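Local coordinates for protein ALDH21) (Physcomitrella patens subsp. patens, PDB 5MZ5) that oxidises succinic semialdehyde with NADP(+) as a member of the aldehyde dehydrogenase family, and may also act on other aldehydes such as glyceraldehyde 3-phosphate, at residues A[126-131]-A[188-193]; A[182-187]-A[207-212]; A[260-265]-A[281-286]. All blocks are in the same frame, centred on the assembly; numbering follows the deposited sequence.

Contact 1 of 3, residues A[126-131]-A[188-193]; sequences SGKPIK and WNFPLN
K128 reaches across to the loop of 188-193 and makes both of the directional interactions between the two segments. The first is a hydrogen bond: NZ of K128 donates to the backbone O of N189 over 2.8 Å. The ammonium lies in the carbonyl plane, with a C=O...N angle of 152°. The second is a cation-pi contact with F190. NZ of K128 sits 3.8 Å from the centroid of the F190 ring and only 17° off its normal, so the charge lies over the face, displaced a little toward the rim at CD2. The lysine gets there by bends at its third and fourth torsions (chi3 61°), which swing the ammonium onto the carbonyl and the ring together. The same NZ forms a salt bridge with E136 and a hydrogen bond with Q315, a set of partners that probably keeps this buried amine protonated.

The whole contact is small, burying 153 Å², and its apolar share is slight: CB of S126 approaches CG of P191 at 4.3 Å. OG of S126 is bonded to the backbone O of L122 in the preceding helix and also accepts from the backbone N of K128 at 3.3 Å, an ST turn. This turn shapes the chain around G127, whose positive phi marks the departure from that helix.

In another structure of this protein succinate is bound at N189 and NADP(+) at W188, consistent with K128 helping to fix the backbone of a loop that contributes to both sites. In the fold, the contact joins the turn between helices 115-126 and 130-151 to the loop from strand 182-185 into helix 193-205; P191 rests on L122 of helix 115-126, while E136 of helix 130-151 accepts from the backbone N of L192 and N193.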
loop_
_atom_site.group_PDB
_atom_site.type_symbol
_atom_site.label_atom_id
_atom_site.label_comp_id
_atom_site.label_asym_id
_atom_site.label_seq_id
_atom_site.Cartn_x
_atom_site.Cartn_y
_atom_site.Cartn_z
ATOM N N SER A 126 -2.357 -1.580 -40.679
ATOM C CA SER A 126 -1.019 -1.414 -40.113
ATOM C C SER A 126 0.068 -2.169 -40.870
ATOM O O SER A 126 1.246 -1.823 -40.752
ATOM C CB SER A 126 -1.007 -1.784 -38.629
ATOM O OG SER A 126 -1.011 -3.189 -38.444
ATOM N N GLY A 127 -0.329 -3.195 -41.622
ATOM C CA GLY A 127 0.615 -4.036 -42.343
ATOM C C GLY A 127 1.271 -5.091 -41.465
ATOM O O GLY A 127 2.167 -5.801 -41.923
ATOM N N LYS A 128 0.862 -5.203 -40.186
ATOM C CA LYS A 128 1.455 -6.204 -39.295
ATOM C C LYS A 128 0.906 -7.600 -39.600
ATOM O O LYS A 128 -0.272 -7.725 -39.929
ATOM C CB LYS A 128 1.342 -5.824 -37.800
ATOM C CG LYS A 128 -0.041 -6.029 -37.144
ATOM C CD LYS A 128 -0.060 -5.633 -35.675
ATOM C CE LYS A 128 0.278 -4.168 -35.454
ATOM N NZ LYS A 128 1.005 -3.967 -34.168
ATOM N N PRO A 129 1.745 -8.658 -39.544
ATOM C CA PRO A 129 1.234 -10.012 -39.827
ATOM C C PRO A 129 0.016 -10.380 -38.972
ATOM O O PRO A 129 -0.065 -9.946 -37.826
ATOM C CB PRO A 129 2.446 -10.895 -39.540
ATOM C CG PRO A 129 3.612 -9.998 -39.793
ATOM C CD PRO A 129 3.185 -8.690 -39.220
ATOM N N ILE A 130 -0.938 -11.150 -39.535
ATOM C CA ILE A 130 -2.191 -11.552 -38.876
ATOM C C ILE A 130 -1.964 -12.214 -37.498
ATOM O O ILE A 130 -2.750 -11.966 -36.585
ATOM C CB ILE A 130 -3.122 -12.398 -39.804
ATOM C CG1 ILE A 130 -4.551 -12.565 -39.204
ATOM C CG2 ILE A 130 -2.500 -13.755 -40.204
ATOM C CD1 ILE A 130 -5.385 -11.264 -39.004
ATOM N N LYS A 131 -0.881 -13.002 -37.335
ATOM C CA LYS A 131 -0.556 -13.631 -36.049
ATOM C C LYS A 131 -0.262 -12.537 -35.011
ATOM O O LYS A 131 -0.747 -12.639 -33.886
ATOM C CB LYS A 131 0.642 -14.599 -36.203
ATOM C CG LYS A 131 0.358 -16.088 -35.939
ATOM C CD LYS A 131 -0.733 -16.725 -36.803
ATOM C CE LYS A 131 -0.484 -18.198 -37.048
ATOM N NZ LYS A 131 -1.739 -18.980 -37.199
ATOM N N TRP A 188 0.632 4.838 -34.963
ATOM C CA TRP A 188 0.269 3.924 -36.025
ATOM C C TRP A 188 0.843 2.508 -35.858
ATOM O O TRP A 188 0.365 1.602 -36.543
ATOM C CB TRP A 188 0.624 4.514 -37.414
ATOM C CG TRP A 188 2.049 4.969 -37.560
ATOM C CD1 TRP A 188 2.502 6.257 -37.539
ATOM C CD2 TRP A 188 3.211 4.135 -37.750
ATOM N NE1 TRP A 188 3.874 6.280 -37.694
ATOM C CE2 TRP A 188 4.335 4.993 -37.823
ATOM C CE3 TRP A 188 3.412 2.745 -37.880
ATOM C CZ2 TRP A 188 5.640 4.508 -38.027
ATOM C CZ3 TRP A 188 4.706 2.265 -38.055
ATOM C CH2 TRP A 188 5.799 3.141 -38.141
ATOM N N ASN A 189 1.858 2.307 -34.983
ATOM C CA ASN A 189 2.526 0.992 -34.832
ATOM C C ASN A 189 1.724 -0.059 -34.010
ATOM O O ASN A 189 1.864 -1.265 -34.285
ATOM C CB ASN A 189 3.952 1.123 -34.318
ATOM C CG ASN A 189 4.096 1.736 -32.954
ATOM O OD1 ASN A 189 3.803 2.913 -32.725
ATOM N ND2 ASN A 189 4.650 0.979 -32.049
ATOM N N PHE A 190 0.907 0.369 -33.030
ATOM C CA PHE A 190 -0.014 -0.540 -32.305
ATOM C C PHE A 190 -1.308 0.269 -32.218
ATOM O O PHE A 190 -1.616 0.813 -31.151
ATOM C CB PHE A 190 0.492 -0.927 -30.902
ATOM C CG PHE A 190 1.531 -2.022 -30.862
ATOM C CD1 PHE A 190 2.883 -1.734 -31.060
ATOM C CD2 PHE A 190 1.167 -3.338 -30.601
ATOM C CE1 PHE A 190 3.846 -2.756 -31.039
ATOM C CE2 PHE A 190 2.129 -4.360 -30.580
ATOM C CZ PHE A 190 3.462 -4.060 -30.791
ATOM N N PRO A 191 -2.035 0.436 -33.351
ATOM C CA PRO A 191 -3.193 1.350 -33.353
ATOM C C PRO A 191 -4.395 0.945 -32.513
ATOM O O PRO A 191 -5.323 1.751 -32.369
ATOM C CB PRO A 191 -3.558 1.466 -34.830
ATOM C CG PRO A 191 -3.042 0.243 -35.452
ATOM C CD PRO A 191 -1.809 -0.134 -34.696
ATOM N N LEU A 192 -4.385 -0.265 -31.958
ATOM C CA LEU A 192 -5.459 -0.678 -31.072
ATOM C C LEU A 192 -4.966 -0.685 -29.619
ATOM O O LEU A 192 -5.549 -0.003 -28.778
ATOM C CB LEU A 192 -6.048 -2.031 -31.502
ATOM C CG LEU A 192 -7.196 -2.579 -30.649
ATOM C CD1 LEU A 192 -8.486 -1.783 -30.848
ATOM C CD2 LEU A 192 -7.409 -4.051 -30.911
ATOM N N ASN A 193 -3.877 -1.428 -29.343
ATOM C CA ASN A 193 -3.314 -1.556 -28.007
ATOM C C ASN A 193 -2.827 -0.238 -27.414
ATOM O O ASN A 193 -3.082 0.014 -26.241
ATOM C CB ASN A 193 -2.213 -2.633 -27.946
ATOM C CG ASN A 193 -1.743 -2.920 -26.527
ATOM O OD1 ASN A 193 -0.679 -2.473 -26.105
ATOM N ND2 ASN A 193 -2.590 -3.507 -25.716
#

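Contact 2 of 3, residues A[182-187]-A[207-212]; sequences VSMVSP and CPFVLK
M184 and F209 meet in the close-packed part of this contact, on the sheet face they share with V182 and L211. CE of M184 lies 3.6 Å from CB of F209, while its SD is 4.3 Å from the centroid of the F209 ring and 38° off the normal, an oblique Met-aromatic contact. F209 has CG between its backbone N and carbonyl carbon (chi1 64°), which leads the ring away from strand 182-185, with SD and CE of M184 lying against its CG and CB. An alanine here is likely to leave the thioether of M184 without its aromatic partner and open a gap beside the methionine. Further along this face, CD1 of L211 packs 3.6 Å from CB of M184 and also meets OG of S186.

The backbones beneath are parallel, with strand axes 16° apart. Four regular bonds run between V182, M184 and P208, V210, K212; the last, N of K212 to O of M184, is 2.8 Å long.

Cohesion slackens at the C-terminal end. N of S186 gives O of K212 only a weak bond of 3.3 Å. A water donates to the backbone O of both S186 and K212, and NZ of K212 bonds to it weakly. K212, partly exposed, extends away from the partner strand before bending at its last torsion.

The chemistry thus changes along the pair, from an apolar core under helix 193-205 to polar, hydrated strand ends. S186 and K212 both bind NADP(+) in another structure of this protein, consistent with the cofactor being received at the C-terminal ends of the strands of a Rossmann-type sheet.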
loop_
_atom_site.group_PDB
_atom_site.type_symbol
_atom_site.label_atom_id
_atom_site.label_comp_id
_atom_site.label_asym_id
_atom_site.label_seq_id
_atom_site.Cartn_x
_atom_site.Cartn_y
_atom_site.Cartn_z
ATOM N N VAL A 182 -9.341 14.754 -21.061
ATOM C CA VAL A 182 -8.044 14.254 -21.501
ATOM C C VAL A 182 -7.907 14.350 -23.014
ATOM O O VAL A 182 -8.782 13.894 -23.750
ATOM C CB VAL A 182 -7.769 12.808 -20.988
ATOM C CG1 VAL A 182 -6.414 12.272 -21.482
ATOM C CG2 VAL A 182 -7.861 12.710 -19.460
ATOM N N SER A 183 -6.777 14.929 -23.469
ATOM C CA SER A 183 -6.406 14.990 -24.882
ATOM C C SER A 183 -5.512 13.763 -25.140
ATOM O O SER A 183 -4.503 13.576 -24.450
ATOM C CB SER A 183 -5.638 16.268 -25.194
ATOM O OG SER A 183 -5.213 16.213 -26.541
ATOM N N MET A 184 -5.906 12.915 -26.105
ATOM C CA MET A 184 -5.167 11.684 -26.438
ATOM C C MET A 184 -4.739 11.721 -27.874
ATOM O O MET A 184 -5.548 12.030 -28.749
ATOM C CB MET A 184 -6.004 10.411 -26.182
ATOM C CG MET A 184 -6.562 10.303 -24.781
ATOM S SD MET A 184 -7.699 8.909 -24.662
ATOM C CE MET A 184 -7.968 8.902 -22.946
ATOM N N VAL A 185 -3.455 11.438 -28.114
ATOM C CA VAL A 185 -2.841 11.384 -29.436
ATOM C C VAL A 185 -2.100 10.055 -29.490
ATOM O O VAL A 185 -1.184 9.819 -28.709
ATOM C CB VAL A 185 -1.941 12.620 -29.744
ATOM C CG1 VAL A 185 -1.358 12.529 -31.161
ATOM C CG2 VAL A 185 -2.728 13.941 -29.568
ATOM N N SER A 186 -2.560 9.158 -30.356
ATOM C CA SER A 186 -2.056 7.789 -30.431
ATOM C C SER A 186 -1.231 7.488 -31.713
ATOM O O SER A 186 -1.310 8.243 -32.677
ATOM C CB SER A 186 -3.211 6.813 -30.255
ATOM O OG SER A 186 -4.236 7.070 -31.197
ATOM N N PRO A 187 -0.425 6.395 -31.729
ATOM C CA PRO A 187 0.422 6.126 -32.903
ATOM C C PRO A 187 -0.161 5.130 -33.920
ATOM O O PRO A 187 -1.270 4.597 -33.742
ATOM C CB PRO A 187 1.689 5.569 -32.253
ATOM C CG PRO A 187 1.140 4.735 -31.111
ATOM C CD PRO A 187 -0.164 5.397 -30.661
ATOM N N CYS A 207 -12.766 10.011 -16.576
ATOM C CA CYS A 207 -12.330 11.201 -17.320
ATOM C C CYS A 207 -12.962 11.196 -18.702
ATOM O O CYS A 207 -12.741 10.235 -19.434
ATOM C CB CYS A 207 -10.811 11.235 -17.471
ATOM S SG CYS A 207 -9.911 11.802 -16.018
ATOM N N PRO A 208 -13.617 12.288 -19.156
ATOM C CA PRO A 208 -14.031 12.342 -20.570
ATOM C C PRO A 208 -12.777 12.577 -21.442
ATOM O O PRO A 208 -11.758 13.081 -20.955
ATOM C CB PRO A 208 -14.982 13.546 -20.615
ATOM C CG PRO A 208 -14.492 14.437 -19.530
ATOM C CD PRO A 208 -13.935 13.552 -18.448
ATOM N N PHE A 209 -12.822 12.186 -22.719
ATOM C CA PHE A 209 -11.641 12.333 -23.553
ATOM C C PHE A 209 -11.967 12.638 -25.009
ATOM O O PHE A 209 -13.047 12.309 -25.487
ATOM C CB PHE A 209 -10.745 11.067 -23.459
ATOM C CG PHE A 209 -11.373 9.797 -23.995
ATOM C CD1 PHE A 209 -11.265 9.461 -25.343
ATOM C CD2 PHE A 209 -12.106 8.958 -23.161
ATOM C CE1 PHE A 209 -11.876 8.305 -25.846
ATOM C CE2 PHE A 209 -12.704 7.795 -23.662
ATOM C CZ PHE A 209 -12.578 7.473 -25.001
ATOM N N VAL A 210 -11.000 13.231 -25.716
ATOM C CA VAL A 210 -11.048 13.492 -27.158
ATOM C C VAL A 210 -9.802 12.821 -27.706
ATOM O O VAL A 210 -8.685 13.198 -27.351
ATOM C CB VAL A 210 -11.165 14.991 -27.567
ATOM C CG1 VAL A 210 -11.355 15.127 -29.075
ATOM C CG2 VAL A 210 -12.310 15.676 -26.832
ATOM N N LEU A 211 -9.993 11.801 -28.529
ATOM C CA LEU A 211 -8.891 11.064 -29.110
ATOM C C LEU A 211 -8.653 11.399 -30.567
ATOM O O LEU A 211 -9.588 11.408 -31.382
ATOM C CB LEU A 211 -9.069 9.524 -28.909
ATOM C CG LEU A 211 -8.179 8.560 -29.731
ATOM C CD1 LEU A 211 -6.720 8.578 -29.255
ATOM C CD2 LEU A 211 -8.722 7.187 -29.651
ATOM N N LYS A 212 -7.371 11.677 -30.876
ATOM C CA LYS A 212 -6.895 11.910 -32.222
ATOM C C LYS A 212 -6.129 10.629 -32.608
ATOM O O LYS A 212 -4.979 10.457 -32.209
ATOM C CB LYS A 212 -5.982 13.155 -32.313
ATOM C CG LYS A 212 -5.558 13.490 -33.757
ATOM C CD LYS A 212 -4.298 14.367 -33.787
ATOM C CE LYS A 212 -3.766 14.583 -35.184
ATOM N NZ LYS A 212 -3.116 13.368 -35.746
HETATM O O HOH W 1 -2.594 10.689 -33.691
#

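Contact 3 of 3, residues A[260-265]-A[281-286]; sequences LLTFTG and KVVMEL. With EDO (1,2-ethanediol), chain I.
The F263 ring meets segment 281-286 along its CD2-CE2 edge. There CD2 of L286 lies in the ring plane, 3.5 Å from CE2 of F263, the two side chains crossing at about a right angle. M284 comes in obliquely, with SD 4.9 Å from the centroid of the F263 ring and 65° off its normal, a Met-aromatic contact. A bend at chi2 of M284 (-94°) folds the thioether back across the strand gap, bringing CE within 3.7 Å of CB of F263. Away from 281-286, the ring also packs against V185 and I269.

On the other face of the sheet, T262 and V283 lie side by side, as do T264 and E285. OG1 of T264 touches CB of E285 at 3.3 Å; its polar partner is NZ of K198, which also bonds OG1 of T262. At the start of the strands, CD1 of L260 covers CB of K281 and reaches CG2 of V283.

Five backbone hydrogen bonds join the parallel strands, whose axes are 9° apart. The bond from N of F263 to O of V283 is 3.0 Å, and the series closes with N of G265 to O of E285 at 3.1 Å. Outside the pair, N of V282 donates to an ethanediol O1 at 3.2 Å, probably a crystallisation additive.

Regular bonding thus fixes the main chain of E285, predicted to be an active-site residue, while its carboxylate leads away from strand 260-264 and lies near Y481. The apolar contacts of F263 with M284 and L286 and the bonded backbone place E285 and L286 at the strand ends, where NADP(+) has been seen in another structure of this protein.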
loop_
_atom_site.group_PDB
_atom_site.type_symbol
_atom_site.label_atom_id
_atom_site.label_comp_id
_atom_site.label_asym_id
_atom_site.label_seq_id
_atom_site.Cartn_x
_atom_site.Cartn_y
_atom_site.Cartn_z
ATOM N N LEU A 260 -5.139 17.285 -19.222
ATOM C CA LEU A 260 -4.032 16.385 -19.474
ATOM C C LEU A 260 -3.905 16.105 -20.967
ATOM O O LEU A 260 -4.912 15.913 -21.650
ATOM C CB LEU A 260 -4.254 15.055 -18.710
ATOM C CG LEU A 260 -3.273 13.880 -18.991
ATOM C CD1 LEU A 260 -1.883 14.142 -18.421
ATOM C CD2 LEU A 260 -3.806 12.594 -18.393
ATOM N N LEU A 261 -2.656 16.101 -21.456
ATOM C CA LEU A 261 -2.304 15.647 -22.779
ATOM C C LEU A 261 -1.500 14.328 -22.597
ATOM O O LEU A 261 -0.498 14.300 -21.890
ATOM C CB LEU A 261 -1.476 16.695 -23.555
ATOM C CG LEU A 261 -0.701 16.198 -24.792
ATOM C CD1 LEU A 261 -1.648 15.593 -25.872
ATOM C CD2 LEU A 261 0.132 17.314 -25.393
ATOM N N THR A 262 -1.944 13.259 -23.250
ATOM C CA THR A 262 -1.235 11.973 -23.251
ATOM C C THR A 262 -0.917 11.622 -24.702
ATOM O O THR A 262 -1.821 11.429 -25.535
ATOM C CB THR A 262 -1.941 10.870 -22.423
ATOM O OG1 THR A 262 -1.205 9.657 -22.586
ATOM C CG2 THR A 262 -3.385 10.653 -22.818
ATOM N N PHE A 263 0.386 11.595 -24.998
ATOM C CA PHE A 263 0.896 11.354 -26.344
ATOM C C PHE A 263 1.792 10.134 -26.417
ATOM O O PHE A 263 2.636 9.906 -25.541
ATOM C CB PHE A 263 1.634 12.604 -26.857
ATOM C CG PHE A 263 2.365 12.465 -28.175
ATOM C CD1 PHE A 263 1.702 12.650 -29.379
ATOM C CD2 PHE A 263 3.711 12.119 -28.212
ATOM C CE1 PHE A 263 2.377 12.544 -30.596
ATOM C CE2 PHE A 263 4.380 11.978 -29.434
ATOM C CZ PHE A 263 3.716 12.213 -30.618
ATOM N N THR A 264 1.576 9.342 -27.468
ATOM C CA THR A 264 2.418 8.200 -27.832
ATOM C C THR A 264 2.786 8.404 -29.293
ATOM O O THR A 264 1.902 8.536 -30.142
ATOM C CB THR A 264 1.787 6.838 -27.575
ATOM O OG1 THR A 264 1.510 6.719 -26.185
ATOM C CG2 THR A 264 2.731 5.682 -27.983
ATOM N N GLY A 265 4.081 8.479 -29.556
ATOM C CA GLY A 265 4.578 8.679 -30.913
ATOM C C GLY A 265 6.015 9.134 -30.985
ATOM O O GLY A 265 6.815 8.827 -30.096
ATOM N N LYS A 281 -1.121 18.997 -17.567
ATOM C CA LYS A 281 -0.158 17.935 -17.335
ATOM C C LYS A 281 0.100 17.216 -18.672
ATOM O O LYS A 281 -0.745 17.217 -19.585
ATOM C CB LYS A 281 -0.656 16.941 -16.274
ATOM C CG LYS A 281 -0.555 17.494 -14.862
ATOM C CD LYS A 281 -0.714 16.404 -13.815
ATOM C CE LYS A 281 -1.047 16.987 -12.474
ATOM N NZ LYS A 281 -0.878 16.007 -11.370
ATOM N N VAL A 282 1.302 16.653 -18.803
ATOM C CA VAL A 282 1.721 15.964 -20.013
ATOM C C VAL A 282 2.326 14.616 -19.650
ATOM O O VAL A 282 3.142 14.541 -18.738
ATOM C CB VAL A 282 2.711 16.827 -20.849
ATOM C CG1 VAL A 282 3.046 16.150 -22.166
ATOM C CG2 VAL A 282 2.161 18.225 -21.102
ATOM N N VAL A 283 1.909 13.565 -20.376
ATOM C CA VAL A 283 2.389 12.186 -20.305
ATOM C C VAL A 283 2.907 11.908 -21.709
ATOM O O VAL A 283 2.229 12.263 -22.676
ATOM C CB VAL A 283 1.243 11.193 -19.922
ATOM C CG1 VAL A 283 1.587 9.746 -20.309
ATOM C CG2 VAL A 283 0.909 11.296 -18.447
ATOM N N MET A 284 4.095 11.288 -21.819
ATOM C CA MET A 284 4.736 11.012 -23.103
ATOM C C MET A 284 5.312 9.599 -23.177
ATOM O O MET A 284 6.150 9.222 -22.359
ATOM C CB MET A 284 5.882 12.016 -23.360
ATOM C CG MET A 284 5.432 13.422 -23.513
ATOM S SD MET A 284 5.207 13.766 -25.236
ATOM C CE MET A 284 3.926 14.985 -25.178
ATOM N N GLU A 285 4.927 8.862 -24.210
ATOM C CA GLU A 285 5.474 7.533 -24.492
ATOM C C GLU A 285 6.135 7.672 -25.847
ATOM O O GLU A 285 5.451 7.806 -26.865
ATOM C CB GLU A 285 4.381 6.457 -24.506
ATOM C CG GLU A 285 3.772 6.188 -23.144
ATOM C CD GLU A 285 4.676 5.513 -22.124
ATOM O OE1 GLU A 285 4.402 5.658 -20.912
ATOM O OE2 GLU A 285 5.661 4.854 -22.529
ATOM N N LEU A 286 7.467 7.783 -25.848
ATOM C CA LEU A 286 8.203 8.031 -27.094
ATOM C C LEU A 286 9.069 6.838 -27.454
ATOM O O LEU A 286 8.891 5.769 -26.861
ATOM C CB LEU A 286 8.974 9.375 -27.033
ATOM C CG LEU A 286 8.192 10.545 -26.384
ATOM C CD1 LEU A 286 9.080 11.698 -26.093
ATOM C CD2 LEU A 286 6.959 10.966 -27.217
HETATM C C1 EDO I . 4.146 18.224 -16.897
HETATM O O1 EDO I . 3.096 17.483 -16.284
HETATM C C2 EDO I . 5.365 18.378 -15.927
HETATM O O2 EDO I . 6.185 17.203 -15.871
#

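Overall arrangement
Contacts 2 and 3 are parallel strand pairs of one Rossmann-type sheet, each spanning a beta-alpha-beta unit, through helix 193-205 and helix 267-276 respectively. Their centres are about 10 Å apart, and strands 182-185 and 260-264 are neighbours, joining the pairs through the backbone of S183 and the packing of V185 on F263. Contact 1 lies about 19 Å from contact 2 and about 20 Å from contact 3, centre to centre. Its loop 188-193 directly follows 182-187, so contacts 1 and 2 cross along the chain; contact 3 comes after both. Contacts 1 and 3 approach to about 6 Å at their nearest atoms, so observed cofactor- and succinate-binding residues gather at this end of the sheet.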